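Local coordinates for protein CrmK (Actinoalloteichus sp. WH1-2216-6, PDB 5I1V) that is a flavoenzyme oxidase carrying covalently bound FAD and takes part in the recycling of shunt products during caerulomycin biosynthesis, at residues D239-R242 and L243-F247; L252-T256 and V257-N261; P350-R353 and E354-A357; Y360-L363 and S364-D367. One frame throughout, in Å; residues are numbered along the deposited sequence.

Overall arrangement
All four contacts are local, and they follow one another along the chain without nesting. Contact 1 spans successive turns of helix 237-253. Contact 2 closes the loop that leaves this helix for strand 265-271. After strand 339-347, contact 3 starts helix 353-364, and contact 4 finishes it on the way to strand 374-379. The two helices meet beside the eight-stranded antiparallel sheet: Leu356 of contact 3 packs on Val244 and Ser245 of contact 1, while Tyr240 touches Tyr360 and Leu363 of contact 4. Leu252 meets Pro350, joining contacts 2 and 3; contacts 2 and 4 stay about 17 Å apart at their nearest atoms.

Contact 1 (D239-R242 and L243-F247); sequences DYVR and LVSNF
Val244 lays its CG2 methyl over one face of the Tyr240 ring, a CH-pi contact with CG2 3.9 Å from the ring centroid and displaced toward the rim, closest to CZ at 3.6 Å. The tyrosine ring reaches this methyl although its CB starts out away from the following turn. Two residues further on, Arg242 and Asn246 meet with guanidinium and amide planes almost perpendicular (88°). Arg242 NE donates to Asn246 OD1 at 3.0 Å, and this oxygen lies at the edge of the guanidinium, in its plane. The bend at chi2 (63°) turns the Arg242 chain toward the next turn, where NE meets OD1, and a water accepts from Arg242 NH2 at 2.7 Å. Asn246 ND2 is turned the other way, to the carbonyls of Leu302 and Glu304. Ser245 OG, beside its own backbone N at chi1 -64°, donates to Val241 O at 2.7 Å; Ser245 N reaches the same oxygen at 3.0 Å from the opposite face of the carbonyl plane. The i to i+4 pattern is that of an alpha-helix; helix 237-253 lies against strands 265-271 and 277-285, where Tyr240 touches Cys270 and Leu278, and against helix 353-364.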
# COMPACT_ATOMS: atom_id res chain seq x y z
N ASP A 239 2.34 -14.71 33.83
CA ASP A 239 3.29 -14.23 32.82
C ASP A 239 2.76 -13.01 32.08
O ASP A 239 3.50 -12.06 31.86
CB ASP A 239 3.65 -15.29 31.79
CG ASP A 239 4.57 -16.35 32.33
OD1 ASP A 239 5.17 -16.13 33.42
OD2 ASP A 239 4.71 -17.40 31.65
N TYR A 240 1.50 -13.06 31.65
CA TYR A 240 0.95 -11.90 30.95
C TYR A 240 1.08 -10.65 31.82
O TYR A 240 1.59 -9.62 31.34
CB TYR A 240 -0.50 -12.11 30.54
CG TYR A 240 -1.07 -10.89 29.86
CD1 TYR A 240 -0.87 -10.67 28.50
CD2 TYR A 240 -1.79 -9.94 30.59
CE1 TYR A 240 -1.38 -9.56 27.88
CE2 TYR A 240 -2.31 -8.81 29.96
CZ TYR A 240 -2.10 -8.64 28.60
OH TYR A 240 -2.56 -7.52 27.92
N VAL A 241 0.62 -10.73 33.07
CA VAL A 241 0.63 -9.57 33.99
C VAL A 241 2.06 -9.06 34.20
O VAL A 241 2.33 -7.85 34.10
CB VAL A 241 -0.09 -9.87 35.34
CG1 VAL A 241 0.06 -8.69 36.33
CG2 VAL A 241 -1.58 -10.17 35.12
N ARG A 242 3.00 -9.96 34.39
CA ARG A 242 4.37 -9.54 34.62
C ARG A 242 5.02 -8.88 33.37
O ARG A 242 5.61 -7.80 33.44
CB ARG A 242 5.20 -10.72 35.05
CG ARG A 242 6.64 -10.32 35.34
CD ARG A 242 6.73 -9.34 36.49
NE ARG A 242 8.11 -8.93 36.69
CZ ARG A 242 8.99 -9.53 37.49
NH1 ARG A 242 8.64 -10.62 38.19
NH2 ARG A 242 10.22 -9.06 37.59
N LEU A 243 4.87 -9.55 32.24
CA LEU A 243 5.36 -9.03 30.96
C LEU A 243 4.87 -7.61 30.61
O LEU A 243 5.66 -6.74 30.32
CB LEU A 243 4.94 -9.97 29.83
CG LEU A 243 5.31 -9.44 28.45
CD1 LEU A 243 6.82 -9.27 28.35
CD2 LEU A 243 4.78 -10.36 27.37
N VAL A 244 3.57 -7.40 30.64
CA VAL A 244 3.04 -6.06 30.41
C VAL A 244 3.52 -5.08 31.49
O VAL A 244 3.82 -3.93 31.18
CB VAL A 244 1.50 -6.06 30.37
CG1 VAL A 244 0.97 -4.63 30.32
CG2 VAL A 244 1.01 -6.87 29.19
N SER A 245 3.52 -5.50 32.76
CA SER A 245 4.06 -4.65 33.84
C SER A 245 5.50 -4.26 33.55
O SER A 245 5.88 -3.11 33.71
CB SER A 245 4.00 -5.36 35.21
OG SER A 245 2.65 -5.59 35.54
N ASN A 246 6.32 -5.22 33.14
CA ASN A 246 7.71 -4.92 32.78
C ASN A 246 7.83 -3.88 31.69
O ASN A 246 8.70 -3.01 31.77
CB ASN A 246 8.48 -6.15 32.35
CG ASN A 246 8.73 -7.10 33.51
OD1 ASN A 246 8.54 -6.73 34.66
ND2 ASN A 246 9.17 -8.30 33.20
N PHE A 247 7.00 -4.02 30.66
CA PHE A 247 6.95 -3.07 29.54
C PHE A 247 6.59 -1.68 30.03
O PHE A 247 7.30 -0.73 29.78
CB PHE A 247 5.92 -3.53 28.51
CG PHE A 247 5.88 -2.67 27.27
CD1 PHE A 247 6.78 -2.89 26.25
CD2 PHE A 247 4.95 -1.66 27.12
CE1 PHE A 247 6.76 -2.11 25.09
CE2 PHE A 247 4.93 -0.86 25.97
CZ PHE A 247 5.82 -1.10 24.95
O HOH W 1 11.16 -6.81 36.51

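Contact 2 (L252-T256 and V257-N261); sequences LRNCT and VDSPN
Asn254 OD1 collects two donors from the far side of the turn. Ser259 OG donates to Asn254 OD1 at 2.7 Å, in the carbonyl plane on a lone pair, whereas Asn261 ND2 reaches the same OD1 from above that plane at 3.0 Å along an almost straight N-H line (174°). OD1 lies within the amide plane of Asn261, but the two asparagine amides are twisted 77° against each other. The other half of the Asn254 amide is satisfied too, since its ND2 donates to Trp250 O in the last turn of the helix. Ser259 OG works in both directions: besides donating to Asn254 OD1, it accepts from Asn261 N at 2.8 Å, closing an ST turn. Its position anti to the backbone N (chi1 167°) places the hydroxyl between Asn254 OD1 and Asn261 N. Asn261 OD1 is held by Arg294 NH1, so each end of this amide has a partner. On the backbone, Ser259 N donates to Thr256 O at 2.9 Å, the bond of a type I beta turn running from Thr256 to Ser259. The linked turns carry the chain from helix 237-253 toward strand 265-271. Arg294 comes from helix 291-303, which also supplies Glu301 for a salt bridge to Arg253, while Cys255 makes backbone hydrogen bonds with Gly382 beyond strand 374-379.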
# COMPACT_ATOMS: atom_id res chain seq x y z
N LEU A 252 7.78 3.93 31.38
CA LEU A 252 7.59 5.06 32.28
C LEU A 252 8.86 5.58 32.95
O LEU A 252 8.88 6.70 33.46
CB LEU A 252 6.51 4.79 33.30
CG LEU A 252 5.13 4.59 32.68
CD1 LEU A 252 4.29 3.74 33.62
CD2 LEU A 252 4.45 5.90 32.34
N ARG A 253 9.93 4.81 32.90
CA ARG A 253 11.26 5.30 33.28
C ARG A 253 11.99 5.93 32.12
O ARG A 253 13.04 6.52 32.32
CB ARG A 253 12.13 4.16 33.82
CG ARG A 253 11.83 3.83 35.27
CD ARG A 253 12.21 2.40 35.63
NE ARG A 253 13.31 1.90 34.83
CZ ARG A 253 13.39 0.66 34.32
NH1 ARG A 253 12.44 -0.24 34.53
NH2 ARG A 253 14.44 0.34 33.58
N ASN A 254 11.46 5.81 30.91
CA ASN A 254 12.21 6.19 29.72
C ASN A 254 11.41 7.07 28.73
O ASN A 254 11.62 6.96 27.50
CB ASN A 254 12.72 4.94 29.04
CG ASN A 254 13.94 4.34 29.75
OD1 ASN A 254 14.98 4.97 29.81
ND2 ASN A 254 13.78 3.17 30.33
N CYS A 255 10.53 7.91 29.24
CA CYS A 255 9.57 8.62 28.39
C CYS A 255 9.85 10.12 28.29
O CYS A 255 9.02 10.86 27.71
CB CYS A 255 8.13 8.36 28.82
SG CYS A 255 7.82 8.96 30.49
N THR A 256 11.00 10.57 28.81
CA THR A 256 11.43 11.98 28.66
C THR A 256 12.69 12.10 27.84
O THR A 256 13.44 11.15 27.70
CB THR A 256 11.72 12.70 30.00
OG1 THR A 256 12.82 12.06 30.64
CG2 THR A 256 10.51 12.70 30.91
N VAL A 257 12.90 13.30 27.30
CA VAL A 257 14.06 13.63 26.50
C VAL A 257 15.39 13.46 27.25
O VAL A 257 16.41 13.28 26.64
CB VAL A 257 13.96 15.09 25.98
CG1 VAL A 257 12.83 15.23 24.98
CG2 VAL A 257 13.74 16.07 27.13
N ASP A 258 15.35 13.52 28.58
CA ASP A 258 16.49 13.20 29.43
C ASP A 258 16.96 11.75 29.36
O ASP A 258 18.10 11.45 29.71
CB ASP A 258 16.13 13.50 30.89
CG ASP A 258 16.09 14.99 31.20
OD1 ASP A 258 16.40 15.82 30.30
OD2 ASP A 258 15.75 15.34 32.35
N SER A 259 16.09 10.83 28.95
CA SER A 259 16.45 9.44 28.93
C SER A 259 17.44 9.12 27.79
O SER A 259 17.15 9.45 26.65
CB SER A 259 15.22 8.56 28.73
OG SER A 259 15.66 7.23 28.42
N PRO A 260 18.55 8.43 28.10
CA PRO A 260 19.42 7.90 27.05
C PRO A 260 18.77 6.79 26.18
O PRO A 260 19.36 6.38 25.15
CB PRO A 260 20.62 7.35 27.83
CG PRO A 260 20.04 6.96 29.16
CD PRO A 260 19.01 8.01 29.45
N ASN A 261 17.59 6.33 26.57
CA ASN A 261 16.82 5.44 25.73
C ASN A 261 15.63 6.12 24.98
O ASN A 261 14.79 5.43 24.42
CB ASN A 261 16.31 4.26 26.54
CG ASN A 261 17.42 3.55 27.30
OD1 ASN A 261 18.33 3.01 26.68
ND2 ASN A 261 17.36 3.58 28.63

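Contact 3 (P350-R353 and E354-A357); sequences PHTR and EQLA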
# COMPACT_ATOMS: atom_id res chain seq x y z
N PRO A 350 1.07 3.52 35.33
CA PRO A 350 0.87 2.18 34.83
C PRO A 350 -0.51 1.68 35.10
O PRO A 350 -1.19 2.17 36.02
CB PRO A 350 1.86 1.34 35.66
CG PRO A 350 1.98 2.07 36.95
CD PRO A 350 1.77 3.54 36.63
N HIS A 351 -0.93 0.70 34.31
CA HIS A 351 -2.06 -0.13 34.69
C HIS A 351 -1.71 -0.94 35.91
O HIS A 351 -0.58 -1.40 36.05
CB HIS A 351 -2.45 -1.07 33.58
CG HIS A 351 -3.24 -0.41 32.50
ND1 HIS A 351 -3.25 -0.88 31.21
CD2 HIS A 351 -4.03 0.68 32.52
CE1 HIS A 351 -4.04 -0.12 30.48
NE2 HIS A 351 -4.53 0.84 31.24
N THR A 352 -2.69 -1.10 36.79
CA THR A 352 -2.52 -1.90 38.00
C THR A 352 -2.53 -3.37 37.64
O THR A 352 -2.89 -3.75 36.54
CB THR A 352 -3.70 -1.72 38.96
OG1 THR A 352 -4.89 -2.27 38.36
CG2 THR A 352 -3.90 -0.24 39.34
N ARG A 353 -2.18 -4.21 38.61
CA ARG A 353 -2.24 -5.64 38.42
C ARG A 353 -3.68 -6.15 38.16
O ARG A 353 -3.85 -7.05 37.34
CB ARG A 353 -1.55 -6.37 39.60
CG ARG A 353 -2.13 -7.75 39.96
CD ARG A 353 -1.16 -8.71 40.68
NE ARG A 353 0.20 -8.56 40.16
CZ ARG A 353 1.17 -7.81 40.70
NH1 ARG A 353 0.96 -7.13 41.83
NH2 ARG A 353 2.35 -7.75 40.11
N GLU A 354 -4.69 -5.60 38.83
CA GLU A 354 -6.08 -6.01 38.60
C GLU A 354 -6.55 -5.61 37.18
O GLU A 354 -7.20 -6.39 36.50
CB GLU A 354 -7.05 -5.42 39.65
CG GLU A 354 -6.80 -5.85 41.10
CD GLU A 354 -5.78 -4.98 41.84
OE1 GLU A 354 -5.05 -4.18 41.20
OE2 GLU A 354 -5.69 -5.09 43.09
N GLN A 355 -6.22 -4.39 36.75
CA GLN A 355 -6.45 -3.99 35.35
C GLN A 355 -5.87 -4.98 34.37
O GLN A 355 -6.55 -5.36 33.40
CB GLN A 355 -5.89 -2.60 35.09
CG GLN A 355 -6.75 -1.51 35.68
CD GLN A 355 -6.19 -0.14 35.41
OE1 GLN A 355 -5.11 0.18 35.87
NE2 GLN A 355 -6.94 0.68 34.66
N LEU A 356 -4.64 -5.43 34.62
CA LEU A 356 -4.03 -6.40 33.74
C LEU A 356 -4.67 -7.79 33.80
O LEU A 356 -4.79 -8.44 32.76
CB LEU A 356 -2.51 -6.46 33.94
CG LEU A 356 -1.84 -5.11 33.71
CD1 LEU A 356 -0.33 -5.20 33.97
CD2 LEU A 356 -2.15 -4.60 32.30
N ALA A 357 -5.09 -8.27 34.97
CA ALA A 357 -5.83 -9.56 35.00
C ALA A 357 -7.23 -9.46 34.36
O ALA A 357 -7.71 -10.40 33.74
CB ALA A 357 -5.91 -10.13 36.40
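Thr352 and Gln355 exchange bonds at the start of a helix, forming a capping box. Gln355 N donates to Thr352 OG1 at 3.0 Å in a nearly linear bond (170°), and Thr352 N returns one to Gln355 OE1 at 2.9 Å. The threonine hydroxyl sits between its own N and carbonyl carbon (chi1 66°), facing the first turn of the helix as N-cap. Gln355 crosses Thr352 at about a right angle; its chain, extended beyond CG, sets OE1 in front of Thr352 N. Behind this pair stands His351: its ring and the Gln355 amide are turned 70° apart, with CD2 3.6 Å from both Gln355 OE1 and Gln355 NE2. Leu356 CD2 packs 3.8 Å from His351 CB, and Leu356 N begins the regular helical pattern by donating to Thr352 O at 3.1 Å. Further out, Gln355 NE2 donates to Ile428 O, so both ends of the amide are engaged, and His351 ND1 pairs with Tyr377 OH of strand 374-379. The cap thus opens helix 353-364 just after strand 339-347, with Ile428 at the end of helix 414-428 and helix 237-253 meeting Arg353, Leu356 and Ala357.

Contact 4 (Y360-L363 and S364-D367); sequences YRHL and SRAD
Over one face of the Tyr360 ring, toward its rim, lies Ser364, with CB 4.0 Å above the plane and OG 3.6 Å from Tyr360 CE2. This is the C-terminal end of helix 353-364, where the chain turns off toward strand 374-379. The tyrosine ring also meets Trp232, their planes inclined by about 30°. The His362 ring has Arg361 NE over one face and Arg365 NH1 at its edge, where NH1 comes within 3.2 Å of His362 ND1; in turn, His362 CE1 sits over the centre of one face of the Arg361 guanidinium. Side by side and pointing the same way, the His362 and Arg365 side chains keep ring and guanidinium planes 63° apart. Arg365 N makes just a weak bond to Arg361 O at 3.1 Å. Helix 414-428 lies alongside, its Asp427 OD2 hydrogen-bonded to His362 NE2 and its Trp420 NE1 bound to His362 O. Beyond the helix, Arg365 NE forms a salt bridge with Asp367 OD1 on the syn side of the carboxylate, which ties the first residues of the loop together. Tyr360 O takes two bonds from one residue, Ser364 N nearly in line with the carbonyl at 2.7 Å and Ser364 OG from above its plane at 2.9 Å.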
# COMPACT_ATOMS: atom_id res chain seq x y z
N TYR A 360 -6.36 -9.79 30.78
CA TYR A 360 -6.09 -11.22 30.50
C TYR A 360 -7.38 -12.02 30.32
O TYR A 360 -7.51 -12.83 29.40
CB TYR A 360 -5.21 -11.85 31.56
CG TYR A 360 -4.71 -13.22 31.17
CD1 TYR A 360 -3.66 -13.38 30.27
CD2 TYR A 360 -5.31 -14.37 31.69
CE1 TYR A 360 -3.20 -14.65 29.92
CE2 TYR A 360 -4.87 -15.64 31.32
CZ TYR A 360 -3.82 -15.78 30.46
OH TYR A 360 -3.41 -17.07 30.12
N ARG A 361 -8.35 -11.74 31.17
CA ARG A 361 -9.61 -12.49 31.16
C ARG A 361 -10.35 -12.40 29.83
O ARG A 361 -10.83 -13.40 29.30
CB ARG A 361 -10.53 -11.97 32.28
CG ARG A 361 -11.73 -12.87 32.55
CD ARG A 361 -12.98 -12.47 31.76
NE ARG A 361 -13.85 -11.61 32.57
CZ ARG A 361 -15.18 -11.61 32.51
NH1 ARG A 361 -15.84 -12.42 31.69
NH2 ARG A 361 -15.85 -10.78 33.31
N HIS A 362 -10.44 -11.18 29.29
CA HIS A 362 -11.04 -10.96 27.97
C HIS A 362 -10.13 -11.40 26.83
O HIS A 362 -10.59 -11.91 25.81
CB HIS A 362 -11.43 -9.49 27.83
CG HIS A 362 -12.50 -9.06 28.78
ND1 HIS A 362 -13.83 -9.36 28.57
CD2 HIS A 362 -12.44 -8.41 29.96
CE1 HIS A 362 -14.55 -8.89 29.58
NE2 HIS A 362 -13.73 -8.31 30.44
N LEU A 363 -8.82 -11.21 26.97
CA LEU A 363 -7.86 -11.69 25.94
C LEU A 363 -7.68 -13.21 25.86
O LEU A 363 -7.35 -13.71 24.79
CB LEU A 363 -6.48 -11.04 26.13
CG LEU A 363 -6.44 -9.51 25.96
CD1 LEU A 363 -5.13 -8.98 26.53
CD2 LEU A 363 -6.59 -9.13 24.49
N SER A 364 -7.88 -13.96 26.96
CA SER A 364 -7.89 -15.44 26.81
C SER A 364 -9.28 -16.09 26.68
O SER A 364 -9.35 -17.29 26.38
CB SER A 364 -7.16 -16.11 27.98
OG SER A 364 -7.72 -15.71 29.18
N ARG A 365 -10.35 -15.34 26.91
CA ARG A 365 -11.73 -15.85 26.83
C ARG A 365 -11.83 -16.81 25.63
O ARG A 365 -11.67 -16.40 24.48
CB ARG A 365 -12.73 -14.67 26.65
CG ARG A 365 -13.97 -14.73 27.54
CD ARG A 365 -14.72 -13.39 27.59
NE ARG A 365 -15.44 -13.08 26.35
CZ ARG A 365 -16.12 -11.95 26.12
NH1 ARG A 365 -16.18 -10.99 27.04
NH2 ARG A 365 -16.75 -11.76 24.96
N ALA A 366 -12.08 -18.10 25.88
CA ALA A 366 -12.19 -19.06 24.76
C ALA A 366 -13.54 -19.06 24.05
O ALA A 366 -13.67 -19.61 22.98
CB ALA A 366 -11.82 -20.46 25.24
N ASP A 367 -14.56 -18.44 24.63
CA ASP A 367 -15.86 -18.34 23.95
C ASP A 367 -15.88 -17.23 22.86
O ASP A 367 -16.93 -16.90 22.32
CB ASP A 367 -16.99 -18.12 24.98
CG ASP A 367 -16.89 -16.76 25.72
OD1 ASP A 367 -16.01 -15.95 25.37
OD2 ASP A 367 -17.69 -16.51 26.65